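Side-chain contact in putative acetyltransferase (Streptococcus mutans, PDB 3LD2), which binds coenzyme A and probably transfers acyl groups, as a putative acetyltransferase of the GNAT family: residues Ala129-Gln132 with Ile133-Glu137. Numbering follows the deposited sequence.
Sequences ALVQ and IFLNE
Asn136, with CG beside its backbone N (chi1 -73°), turns its carboxamide back along the helix to Gln132, while Val131 sets CG1 anti to its own N (chi1 161°), alongside Leu135. The amide nitrogen ND2 of Asn136 donates to Gln132 O at 2.9 Å, a nearly straight bond with Gln132 O lying in the plane of the Asn136 carboxamide. The same carbonyl oxygen takes the main-chain N of Asn136 at 3.3 Å from the other face of its plane, so one residue grips it twice. Asparagine suits this exposed position, since its short amide can donate backward while OD1 accepts a hydrogen bond from Lys139.

One turn apart, Val131 and Leu135 lie side by side and point the same way, with Val131 CG1 3.9 Å from Leu135 CD1, so the two buried aliphatic side chains cover one another along one side of the helix. The carbonyl oxygen of Val131 accepts from Leu135 N at 2.9 Å and also lies at the edge of the Phe134 ring, 3.8 Å from CD2. Phe134 directs its broad ring away from this turn toward the sheet, meeting Tyr98 edge-to-face and packing near Phe113, Leu84 and Leu96. Ile133 rests CD1 3.4 Å from Leu130 O, and the side chains of Leu130 and Ile133 both reach Ile37 of strand 35-39, where branched aliphatic groups fit the apolar surface of the strands. This is an amphipathic helix, 126-138, packed on a mixed sheet as the crossover of the beta-alpha-beta unit 110-117, 126-138, 144-150, the helix whose first turn carries the coenzyme A-binding Gly127 and Arg128, in the GNAT fold.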
ATOM      1  N   ALA A 129     -10.365  -2.197   6.325  1.00 16.16           N
ATOM      2  CA  ALA A 129     -11.449  -1.485   5.674  1.00 13.78           C
ATOM      3  C   ALA A 129     -10.955  -0.823   4.386  1.00 13.84           C
ATOM      4  O   ALA A 129     -11.670  -0.763   3.379  1.00 12.02           O
ATOM      5  CB  ALA A 129     -12.050  -0.440   6.634  1.00 12.02           C
ATOM      6  N   LEU A 130      -9.734  -0.320   4.422  1.00 11.27           N
ATOM      7  CA  LEU A 130      -9.138   0.223   3.215  1.00 13.27           C
ATOM      8  C   LEU A 130      -9.049  -0.883   2.145  1.00 14.50           C
ATOM      9  O   LEU A 130      -9.567  -0.750   1.029  1.00 11.81           O
ATOM     10  CB  LEU A 130      -7.755   0.793   3.523  1.00 11.66           C
ATOM     11  CG  LEU A 130      -7.442   2.301   3.651  1.00 16.11           C
ATOM     12  CD1 LEU A 130      -8.594   3.284   3.410  1.00 10.46           C
ATOM     13  CD2 LEU A 130      -6.704   2.605   4.968  1.00 12.71           C
ATOM     14  N   VAL A 131      -8.410  -1.989   2.514  1.00 15.95           N
ATOM     15  CA  VAL A 131      -8.163  -3.093   1.597  1.00 13.84           C
ATOM     16  C   VAL A 131      -9.472  -3.556   1.009  1.00 13.11           C
ATOM     17  O   VAL A 131      -9.561  -3.898  -0.171  1.00 12.35           O
ATOM     18  CB  VAL A 131      -7.411  -4.250   2.310  1.00 13.72           C
ATOM     19  CG1 VAL A 131      -7.539  -5.559   1.548  1.00 11.83           C
ATOM     20  CG2 VAL A 131      -5.951  -3.860   2.511  1.00  9.85           C
ATOM     21  N   GLN A 132     -10.503  -3.528   1.836  1.00 14.25           N
ATOM     22  CA  GLN A 132     -11.793  -4.044   1.426  1.00 14.74           C
ATOM     23  C   GLN A 132     -12.471  -3.168   0.374  1.00 16.38           C
ATOM     24  O   GLN A 132     -13.079  -3.677  -0.567  1.00 13.49           O
ATOM     25  CB  GLN A 132     -12.702  -4.192   2.623  1.00 11.98           C
ATOM     26  CG  GLN A 132     -13.301  -5.546   2.722  1.00 20.44           C
ATOM     27  CD  GLN A 132     -12.246  -6.626   2.948  1.00 26.23           C
ATOM     28  OE1 GLN A 132     -11.389  -6.492   3.828  1.00 28.65           O
ATOM     29  NE2 GLN A 132     -12.307  -7.705   2.158  1.00 20.76           N
ATOM     30  N   ILE A 133     -12.400  -1.850   0.511  1.00 15.20           N
ATOM     31  CA  ILE A 133     -13.052  -1.101  -0.533  1.00 15.07           C
ATOM     32  C   ILE A 133     -12.186  -1.133  -1.783  1.00 14.05           C
ATOM     33  O   ILE A 133     -12.706  -1.289  -2.891  1.00 16.80           O
ATOM     34  CB  ILE A 133     -13.666   0.297  -0.110  1.00 16.16           C
ATOM     35  CG1 ILE A 133     -12.728   1.445  -0.389  1.00 13.40           C
ATOM     36  CG2 ILE A 133     -14.162   0.290   1.355  1.00  9.48           C
ATOM     37  CD1 ILE A 133     -11.904   1.753   0.829  1.00 21.65           C
ATOM     38  N   PHE A 134     -10.872  -1.062  -1.611  1.00 13.08           N
ATOM     39  CA  PHE A 134      -9.965  -1.257  -2.743  1.00 12.96           C
ATOM     40  C   PHE A 134     -10.364  -2.498  -3.550  1.00 14.56           C
ATOM     41  O   PHE A 134     -10.569  -2.422  -4.758  1.00 16.11           O
ATOM     42  CB  PHE A 134      -8.510  -1.379  -2.273  1.00 12.56           C
ATOM     43  CG  PHE A 134      -7.597  -2.087  -3.257  1.00 13.20           C
ATOM     44  CD1 PHE A 134      -7.157  -1.446  -4.418  1.00 14.69           C
ATOM     45  CD2 PHE A 134      -7.159  -3.384  -3.009  1.00 12.74           C
ATOM     46  CE1 PHE A 134      -6.310  -2.092  -5.336  1.00 13.07           C
ATOM     47  CE2 PHE A 134      -6.301  -4.042  -3.912  1.00 14.27           C
ATOM     48  CZ  PHE A 134      -5.875  -3.393  -5.080  1.00 13.18           C
ATOM     49  N   LEU A 135     -10.473  -3.638  -2.883  1.00 12.63           N
ATOM     50  CA  LEU A 135     -10.757  -4.877  -3.574  1.00 14.74           C
ATOM     51  C   LEU A 135     -12.028  -4.760  -4.389  1.00 19.74           C
ATOM     52  O   LEU A 135     -12.086  -5.265  -5.515  1.00 19.48           O
ATOM     53  CB  LEU A 135     -10.845  -6.057  -2.607  1.00 13.71           C
ATOM     54  CG  LEU A 135      -9.516  -6.585  -2.061  1.00 17.18           C
ATOM     55  CD1 LEU A 135      -9.765  -7.587  -0.951  1.00 18.00           C
ATOM     56  CD2 LEU A 135      -8.650  -7.226  -3.166  1.00 15.40           C
ATOM     57  N   ASN A 136     -13.037  -4.082  -3.841  1.00 16.89           N
ATOM     58  CA  ASN A 136     -14.283  -3.901  -4.581  1.00 18.44           C
ATOM     59  C   ASN A 136     -14.234  -2.887  -5.721  1.00 19.29           C
ATOM     60  O   ASN A 136     -15.053  -2.952  -6.623  1.00 20.18           O
ATOM     61  CB  ASN A 136     -15.464  -3.634  -3.654  1.00 22.78           C
ATOM     62  CG  ASN A 136     -15.895  -4.890  -2.902  1.00 35.58           C
ATOM     63  OD1 ASN A 136     -16.749  -5.649  -3.376  1.00 38.86           O
ATOM     64  ND2 ASN A 136     -15.269  -5.141  -1.744  1.00 28.27           N
ATOM     65  N   GLU A 137     -13.282  -1.957  -5.674  1.00 19.02           N
ATOM     66  CA  GLU A 137     -12.997  -1.087  -6.812  1.00 18.02           C
ATOM     67  C   GLU A 137     -12.477  -1.873  -8.011  1.00 22.15           C
ATOM     68  O   GLU A 137     -12.977  -1.727  -9.119  1.00 25.28           O
ATOM     69  CB  GLU A 137     -11.949  -0.046  -6.443  1.00 17.63           C
ATOM     70  CG  GLU A 137     -12.476   1.059  -5.578  1.00 24.44           C
ATOM     71  CD  GLU A 137     -13.747   1.667  -6.150  1.00 29.95           C
ATOM     72  OE1 GLU A 137     -14.587   2.150  -5.351  1.00 31.59           O
ATOM     73  OE2 GLU A 137     -13.915   1.643  -7.397  1.00 30.58           O
TER